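Local coordinates for protein diaminopropionate ammonia-lyase (PDB 4D9G) that breaks down both L- and D-2,3-diaminopropionate by alpha,beta-elimination to pyruvate and ammonia, working as a pyridoxal-phosphate enzyme in a homodimer, at residues B[116-121]-B[170-175]; B[137-142]-B[158-163]; B[229-234]-B[264-269]. All coordinates share one frame; numbering follows the deposited sequence.

Interaction 1. Residues B[116-121]-B[170-175]; sequences ATTTDG and DTVRLT
Thr-118 meets Val-172 where strand 116-118 and helix 170-175 run antiparallel, their directions 175° apart and their axes approaching to 7.7 Å; no hydrogen bond crosses, so side chains carry the contact. Thr-118 projects toward the helix and offers it both branches. Its CG2 methyl sits beside the methyl of Thr-171, CG2 to CG2 3.5 Å, with Thr-175 on the following helical turn; the very close approach to the Thr-175 hydroxyl is doubtful. The OG1 of Thr-118 turns the other way, to 3.2 Å from CG2 of Val-172, a side chain it crosses at about a right angle. A chi1 of 41° explains this split, since it puts OG1 between the backbone N and carbonyl carbon and swings CG2 back beside the N. An alanine here would remove both branches and is likely to leave a gap among Thr-171, Val-172 and Thr-175. Nearer the N-terminal end of the segment, Thr-175 CG2 packs on Ala-116 CB at 3.8 Å and reaches Thr-117 N, 3.6 Å away. The hydroxyl of Thr-171 is engaged elsewhere, with Asn-167 O and Thr-164 OG1, while Thr-117 faces helix 122-133, its OG1 bonded to Val-187 O. Beyond the strand, Thr-119 OG1 accepts from Gly-121 N at 3.1 Å, an ST turn leading into that helix. The turn encloses Asp-120, the inferred proton acceptor for the L-isomer. A helix running antiparallel along a strand of a parallel sheet, whose C-terminal end delivers an active-site loop, is the layered alpha/beta plan of this pyridoxal-phosphate family.

Interaction 2. Residues B[137-142]-B[158-163]; sequences NAVIYM and GAECIV
Ile-140 uses both its backbone N and its O on strand 160-163: its N donates to Glu-160 O at 3.0 Å, the straightest of four bonds, and its O accepts from Ile-162 N at 2.9 Å. Glu-160 N to Ala-138 O and Met-142 N to Ile-162 O extend the ladder either way. The axes of strands 137-142 and 160-163 come within 4.7 Å and diverge by 21°, as expected of a twisted parallel pair. On one face, CD1 of Ile-162 lies over the Tyr-141 ring, 4.1 Å from CZ; both side chains leave the backbone with the same first torsion (-65° in Tyr-141, -57° in Ile-162), hence they run alongside each other. On the other face, the selenium of selenomethionine Met-142 meets Cys-161 SG at 4.0 Å, and Ile-140 CD1 touches Ala-159 CB at 4.2 Å. Farther out, helix 148-155 covers this second face through Val-151 and Ile-154, whereas helix 168-182 packs on Tyr-141. Strand 114-118 bonds to the far edge of strand 137-142. Adjacent parallel strands joined through helix 148-155 make a beta-alpha-beta crossover, with strand 160-163 outermost in its four-stranded sheet.

Interaction 3. Residues B[229-234]-B[264-269]; sequences LQAGVG and DCIYRS
Ile-266 pushes its CD1 methyl into the bend of 231-234, lying 3.7 Å from Ala-231 CB and, equally close, 3.7 Å from Gly-234 CA. The same methyl also reaches Val-233 O at 3.8 Å. A chi1 of -73° sets CG1 beside the backbone N, and the extended chi2 of 168° carries CD1 out to the loop. The site of Gly-234 has no room for a CB, which would come about 3.0 Å from Ile-266 CD1, and the positive phi of 97° would also press it on the preceding carbonyl oxygen. Next to this methyl contact, Cys-265 points its SG at Gly-232 O, 3.5 Å away; the sulfur is tied in a disulfide to Cys-291. The loop touched here is the glycine-rich phosphate-binding loop: N of Gly-232, Val-233 and Gly-234 all bond to the phosphate of the cofactor-bearing lysine at position 77, at the start of helix 235-248, whose N-terminal end probably helps to stabilise the anion. The opposing helix has its own fastenings. Glu-259, at the end of strand 254-260, takes N of Ile-266 through OE2 and N of Tyr-267 through OE1, and Arg-268 NE forms a salt bridge with Asp-264 OD1 at 2.9 Å. Cys-265 O receives two donors from Ser-269, the backbone N and, at 2.7 Å, the hydroxyl OG.

How the interactions relate
Of the elements in these contacts, strand 114-118 comes first along the chain, and interaction 1 closes a long loop when helix 168-182 returns to it. Interaction 2 is nested inside that loop: strand 137-142 pairs with strand 160-163, and helix 168-182 follows next. The two contacts touch, because strands 114-118 and 137-142 are neighbours in one parallel sheet; Thr-117 O lies 2.7 Å from Tyr-141 N, a probable hydrogen bond. Interaction 3 opens only after interaction 1 has closed. It closes a 29-residue loop holding helix 235-248 and strand 254-260, and joins the loop that follows strand 226-230, of the separate six-stranded sheet, to the start of helix 265-272, without touching the other two.

Interaction 1. Residues B[116-121]-B[170-175]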
loop_
_atom_site.group_PDB
_atom_site.type_symbol
_atom_site.label_atom_id
_atom_site.label_comp_id
_atom_site.label_asym_id
_atom_site.label_seq_id
_atom_site.Cartn_x
_atom_site.Cartn_y
_atom_site.Cartn_z
ATOM N N ALA B 116 -6.568 18.181 32.812
ATOM C CA ALA B 116 -5.384 17.340 32.974
ATOM C C ALA B 116 -5.651 15.921 32.500
ATOM O O ALA B 116 -6.676 15.318 32.814
ATOM C CB ALA B 116 -4.893 17.348 34.413
ATOM N N THR B 117 -4.707 15.395 31.736
ATOM C CA THR B 117 -4.883 14.113 31.094
ATOM C C THR B 117 -3.533 13.451 30.920
ATOM O O THR B 117 -2.529 14.138 30.688
ATOM C CB THR B 117 -5.535 14.287 29.697
ATOM O OG1 THR B 117 -6.724 15.077 29.815
ATOM C CG2 THR B 117 -5.922 12.978 29.128
ATOM N N THR B 118 -3.524 12.123 31.066
ATOM C CA THR B 118 -2.474 11.265 30.510
ATOM C C THR B 118 -2.980 10.567 29.252
ATOM O O THR B 118 -4.155 10.207 29.157
ATOM C CB THR B 118 -2.006 10.176 31.490
ATOM O OG1 THR B 118 -3.144 9.641 32.179
ATOM C CG2 THR B 118 -1.090 10.765 32.485
ATOM N N THR B 119 -2.069 10.371 28.302
ATOM C CA THR B 119 -2.396 9.840 26.990
ATOM C C THR B 119 -1.183 9.168 26.382
ATOM O O THR B 119 -0.045 9.526 26.701
ATOM C CB THR B 119 -2.885 10.954 26.025
ATOM O OG1 THR B 119 -3.424 10.363 24.840
ATOM C CG2 THR B 119 -1.752 11.893 25.627
ATOM N N ASP B 120 -1.441 8.200 25.503
ATOM C CA ASP B 120 -0.385 7.585 24.707
ATOM C C ASP B 120 -0.464 8.067 23.260
ATOM O O ASP B 120 0.286 7.607 22.410
ATOM C CB ASP B 120 -0.410 6.048 24.819
ATOM C CG ASP B 120 -1.718 5.422 24.328
ATOM O OD1 ASP B 120 -1.774 4.173 24.276
ATOM O OD2 ASP B 120 -2.692 6.137 23.988
ATOM N N GLY B 121 -1.371 9.012 23.005
ATOM C CA GLY B 121 -1.538 9.613 21.684
ATOM C C GLY B 121 -2.813 10.424 21.461
ATOM O O GLY B 121 -2.840 11.643 21.676
ATOM N N ASP B 170 1.878 4.913 36.145
ATOM C CA ASP B 170 2.586 5.837 37.033
ATOM C C ASP B 170 2.381 7.285 36.603
ATOM O O ASP B 170 2.457 8.203 37.426
ATOM C CB ASP B 170 4.083 5.525 37.071
ATOM C CG ASP B 170 4.391 4.180 37.706
ATOM O OD1 ASP B 170 3.689 3.188 37.408
ATOM O OD2 ASP B 170 5.357 4.113 38.490
ATOM N N THR B 171 2.124 7.476 35.312
ATOM C CA THR B 171 1.873 8.801 34.758
ATOM C C THR B 171 0.428 9.261 35.047
ATOM O O THR B 171 0.190 10.449 35.295
ATOM C CB THR B 171 2.215 8.853 33.249
ATOM O OG1 THR B 171 3.467 8.198 33.020
ATOM C CG2 THR B 171 2.344 10.278 32.768
ATOM N N VAL B 172 -0.521 8.319 35.028
ATOM C CA VAL B 172 -1.908 8.596 35.409
ATOM C C VAL B 172 -1.967 9.073 36.865
ATOM O O VAL B 172 -2.582 10.103 37.170
ATOM C CB VAL B 172 -2.812 7.357 35.238
ATOM C CG1 VAL B 172 -4.242 7.665 35.665
ATOM C CG2 VAL B 172 -2.801 6.873 33.804
ATOM N N ARG B 173 -1.310 8.321 37.749
ATOM C CA ARG B 173 -1.202 8.679 39.151
ATOM C C ARG B 173 -0.642 10.096 39.298
ATOM O O ARG B 173 -1.169 10.886 40.088
ATOM C CB ARG B 173 -0.339 7.657 39.902
ATOM N N LEU B 174 0.399 10.418 38.523
ATOM C CA LEU B 174 1.012 11.756 38.544
ATOM C C LEU B 174 0.059 12.854 38.057
ATOM O O LEU B 174 0.024 13.952 38.627
ATOM C CB LEU B 174 2.331 11.795 37.754
ATOM C CG LEU B 174 3.201 13.057 37.931
ATOM C CD1 LEU B 174 3.805 13.167 39.333
ATOM C CD2 LEU B 174 4.293 13.155 36.871
ATOM N N THR B 175 -0.706 12.551 37.011
ATOM C CA THR B 175 -1.747 13.447 36.519
ATOM C C THR B 175 -2.775 13.719 37.625
ATOM O O THR B 175 -3.152 14.872 37.856
ATOM C CB THR B 175 -2.432 12.884 35.239
ATOM O OG1 THR B 175 -1.474 12.821 34.181
ATOM C CG2 THR B 175 -3.589 13.763 34.771
#

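Interaction 2. Residues B[137-142]-B[158-163]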
loop_
_atom_site.group_PDB
_atom_site.type_symbol
_atom_site.label_atom_id
_atom_site.label_comp_id
_atom_site.label_asym_id
_atom_site.label_seq_id
_atom_site.Cartn_x
_atom_site.Cartn_y
_atom_site.Cartn_z
ATOM N N ASN B 137 -7.284 25.962 29.337
ATOM C CA ASN B 137 -5.954 25.368 29.400
ATOM C C ASN B 137 -5.982 23.849 29.457
ATOM O O ASN B 137 -6.977 23.241 29.858
ATOM C CB ASN B 137 -5.166 25.923 30.585
ATOM C CG ASN B 137 -5.017 27.429 30.526
ATOM O OD1 ASN B 137 -5.580 28.149 31.346
ATOM N ND2 ASN B 137 -4.275 27.910 29.535
ATOM N N ALA B 138 -4.876 23.246 29.041
ATOM C CA ALA B 138 -4.723 21.813 29.050
ATOM C C ALA B 138 -3.292 21.453 29.430
ATOM O O ALA B 138 -2.338 22.105 29.014
ATOM C CB ALA B 138 -5.091 21.232 27.690
ATOM N N VAL B 139 -3.164 20.424 30.256
ATOM C CA VAL B 139 -1.872 19.928 30.698
ATOM C C VAL B 139 -1.901 18.423 30.476
ATOM O O VAL B 139 -2.580 17.696 31.198
ATOM C CB VAL B 139 -1.601 20.275 32.186
ATOM C CG1 VAL B 139 -0.253 19.736 32.637
ATOM C CG2 VAL B 139 -1.667 21.779 32.408
ATOM N N ILE B 140 -1.178 17.975 29.456
ATOM C CA ILE B 140 -1.184 16.573 29.050
ATOM C C ILE B 140 0.149 15.911 29.389
ATOM O O ILE B 140 1.220 16.432 29.059
ATOM C CB ILE B 140 -1.535 16.407 27.544
ATOM C CG1 ILE B 140 -3.046 16.460 27.330
ATOM C CG2 ILE B 140 -1.066 15.073 27.010
ATOM C CD1 ILE B 140 -3.614 17.838 27.138
ATOM N N TYR B 141 0.070 14.772 30.069
ATOM C CA TYR B 141 1.247 13.980 30.390
ATOM C C TYR B 141 1.295 12.760 29.473
ATOM O O TYR B 141 0.262 12.158 29.177
ATOM C CB TYR B 141 1.215 13.529 31.851
ATOM C CG TYR B 141 1.288 14.644 32.866
ATOM C CD1 TYR B 141 0.223 15.529 33.044
ATOM C CD2 TYR B 141 2.408 14.795 33.670
ATOM C CE1 TYR B 141 0.291 16.544 33.980
ATOM C CE2 TYR B 141 2.483 15.806 34.613
ATOM C CZ TYR B 141 1.426 16.677 34.764
ATOM O OH TYR B 141 1.500 17.685 35.696
HETATM N N MSE B 142 2.494 12.408 29.019
HETATM C CA MSE B 142 2.687 11.186 28.229
HETATM C C MSE B 142 3.739 10.347 28.903
HETATM O O MSE B 142 4.648 10.896 29.529
HETATM C CB MSE B 142 3.074 11.512 26.787
HETATM C CG MSE B 142 1.940 12.257 26.101
HETATM SE SE MSE B 142 2.283 12.467 24.179
HETATM C CE MSE B 142 1.896 10.623 23.589
ATOM N N GLY B 158 -1.386 24.158 21.728
ATOM C CA GLY B 158 -1.277 25.208 22.742
ATOM C C GLY B 158 -1.307 24.647 24.145
ATOM O O GLY B 158 -1.437 25.383 25.128
ATOM N N ALA B 159 -1.186 23.333 24.238
ATOM C CA ALA B 159 -1.221 22.665 25.523
ATOM C C ALA B 159 0.188 22.372 25.968
ATOM O O ALA B 159 1.104 22.248 25.138
ATOM C CB ALA B 159 -2.018 21.375 25.433
ATOM N N GLU B 160 0.364 22.280 27.282
ATOM C CA GLU B 160 1.625 21.817 27.841
ATOM C C GLU B 160 1.614 20.316 27.664
ATOM O O GLU B 160 0.558 19.683 27.750
ATOM C CB GLU B 160 1.765 22.198 29.322
ATOM C CG GLU B 160 2.094 23.670 29.563
ATOM C CD GLU B 160 1.629 24.165 30.930
ATOM O OE1 GLU B 160 1.981 23.527 31.958
ATOM O OE2 GLU B 160 0.914 25.202 30.983
ATOM N N CYS B 161 2.783 19.756 27.371
ATOM C CA CYS B 161 2.908 18.323 27.188
ATOM C C CYS B 161 4.199 17.823 27.824
ATOM O O CYS B 161 5.299 18.044 27.304
ATOM C CB CYS B 161 2.850 17.967 25.708
ATOM S SG CYS B 161 2.781 16.191 25.406
ATOM N N ILE B 162 4.053 17.154 28.963
ATOM C CA ILE B 162 5.210 16.744 29.752
ATOM C C ILE B 162 5.477 15.248 29.564
ATOM O O ILE B 162 4.593 14.423 29.802
ATOM C CB ILE B 162 5.030 17.128 31.238
ATOM C CG1 ILE B 162 4.793 18.641 31.358
ATOM C CG2 ILE B 162 6.249 16.730 32.054
ATOM C CD1 ILE B 162 3.837 19.051 32.465
ATOM N N VAL B 163 6.688 14.917 29.111
ATOM C CA VAL B 163 7.088 13.526 28.889
ATOM C C VAL B 163 7.801 13.005 30.136
ATOM O O VAL B 163 8.901 13.459 30.465
ATOM C CB VAL B 163 8.005 13.383 27.648
ATOM C CG1 VAL B 163 8.352 11.918 27.384
ATOM C CG2 VAL B 163 7.353 14.001 26.418
#

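Interaction 3. Residues B[229-234]-B[264-269]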
loop_
_atom_site.group_PDB
_atom_site.type_symbol
_atom_site.label_atom_id
_atom_site.label_comp_id
_atom_site.label_asym_id
_atom_site.label_seq_id
_atom_site.Cartn_x
_atom_site.Cartn_y
_atom_site.Cartn_z
ATOM N N LEU B 229 -14.649 -4.615 16.915
ATOM C CA LEU B 229 -14.333 -3.448 17.710
ATOM C C LEU B 229 -13.053 -3.648 18.496
ATOM O O LEU B 229 -12.983 -4.511 19.367
ATOM C CB LEU B 229 -15.510 -3.101 18.636
ATOM C CG LEU B 229 -16.847 -2.749 17.967
ATOM C CD1 LEU B 229 -17.960 -2.661 18.993
ATOM C CD2 LEU B 229 -16.744 -1.454 17.168
ATOM N N GLN B 230 -12.038 -2.853 18.175
ATOM C CA GLN B 230 -10.781 -2.913 18.909
ATOM C C GLN B 230 -10.916 -2.177 20.243
ATOM O O GLN B 230 -11.465 -1.071 20.300
ATOM C CB GLN B 230 -9.606 -2.372 18.078
ATOM C CG GLN B 230 -9.750 -0.940 17.584
ATOM C CD GLN B 230 -10.416 -0.874 16.233
ATOM O OE1 GLN B 230 -11.605 -1.186 16.094
ATOM N NE2 GLN B 230 -9.642 -0.489 15.212
ATOM N N ALA B 231 -10.416 -2.794 21.310
ATOM C CA ALA B 231 -10.632 -2.270 22.653
ATOM C C ALA B 231 -9.375 -2.211 23.503
ATOM O O ALA B 231 -8.689 -3.219 23.694
ATOM C CB ALA B 231 -11.708 -3.075 23.356
ATOM N N GLY B 232 -9.071 -1.017 23.994
ATOM C CA GLY B 232 -8.046 -0.840 25.016
ATOM C C GLY B 232 -8.705 -1.166 26.341
ATOM O O GLY B 232 -8.754 -2.338 26.724
ATOM N N VAL B 233 -9.241 -0.139 27.010
ATOM C CA VAL B 233 -10.039 -0.321 28.241
ATOM C C VAL B 233 -11.518 -0.641 27.952
ATOM O O VAL B 233 -12.240 -1.067 28.849
ATOM C CB VAL B 233 -9.950 0.885 29.227
ATOM C CG1 VAL B 233 -8.524 1.089 29.738
ATOM C CG2 VAL B 233 -10.496 2.156 28.597
ATOM N N GLY B 234 -11.941 -0.438 26.700
ATOM C CA GLY B 234 -13.324 -0.685 26.265
ATOM C C GLY B 234 -14.280 0.516 26.221
ATOM O O GLY B 234 -15.498 0.331 26.171
ATOM N N ASP B 264 -4.756 -8.105 26.815
ATOM C CA ASP B 264 -6.092 -8.627 26.544
ATOM C C ASP B 264 -6.962 -8.625 27.802
ATOM O O ASP B 264 -7.553 -9.649 28.167
ATOM C CB ASP B 264 -6.010 -10.027 25.917
ATOM C CG ASP B 264 -5.015 -10.943 26.624
ATOM O OD1 ASP B 264 -4.682 -10.717 27.807
ATOM O OD2 ASP B 264 -4.554 -11.909 25.985
ATOM N N CYS B 265 -7.044 -7.467 28.457
ATOM C CA CYS B 265 -7.730 -7.348 29.739
ATOM C C CYS B 265 -9.226 -7.669 29.648
ATOM O O CYS B 265 -9.813 -8.190 30.598
ATOM C CB CYS B 265 -7.548 -5.940 30.295
ATOM S SG CYS B 265 -8.415 -4.684 29.322
ATOM N N ILE B 266 -9.835 -7.342 28.511
ATOM C CA ILE B 266 -11.249 -7.627 28.290
ATOM C C ILE B 266 -11.465 -9.098 27.953
ATOM O O ILE B 266 -12.430 -9.708 28.412
ATOM C CB ILE B 266 -11.858 -6.701 27.219
ATOM C CG1 ILE B 266 -12.015 -5.296 27.815
ATOM C CG2 ILE B 266 -13.197 -7.251 26.724
ATOM C CD1 ILE B 266 -12.330 -4.218 26.816
ATOM N N TYR B 267 -10.550 -9.658 27.160
ATOM C CA TYR B 267 -10.579 -11.070 26.806
ATOM C C TYR B 267 -10.510 -11.927 28.062
ATOM O O TYR B 267 -11.308 -12.845 28.239
ATOM C CB TYR B 267 -9.421 -11.402 25.845
ATOM C CG TYR B 267 -9.353 -12.857 25.434
ATOM C CD1 TYR B 267 -10.033 -13.315 24.304
ATOM C CD2 TYR B 267 -8.609 -13.776 26.176
ATOM C CE1 TYR B 267 -9.978 -14.652 23.923
ATOM C CE2 TYR B 267 -8.546 -15.114 25.808
ATOM C CZ TYR B 267 -9.232 -15.546 24.681
ATOM O OH TYR B 267 -9.170 -16.872 24.320
ATOM N N ARG B 268 -9.559 -11.606 28.934
ATOM C CA ARG B 268 -9.349 -12.338 30.173
ATOM C C ARG B 268 -10.522 -12.178 31.127
ATOM O O ARG B 268 -10.926 -13.141 31.775
ATOM C CB ARG B 268 -8.037 -11.921 30.826
ATOM C CG ARG B 268 -6.826 -12.447 30.082
ATOM C CD ARG B 268 -5.523 -12.037 30.735
ATOM N NE ARG B 268 -4.393 -12.587 29.984
ATOM C CZ ARG B 268 -3.131 -12.639 30.414
ATOM N NH1 ARG B 268 -2.796 -12.165 31.613
ATOM N NH2 ARG B 268 -2.195 -13.171 29.633
ATOM N N SER B 269 -11.072 -10.969 31.198
ATOM C CA SER B 269 -12.306 -10.718 31.938
ATOM C C SER B 269 -13.484 -11.470 31.334
ATOM O O SER B 269 -14.375 -11.906 32.052
ATOM C CB SER B 269 -12.624 -9.225 31.973
ATOM O OG SER B 269 -11.583 -8.499 32.598
#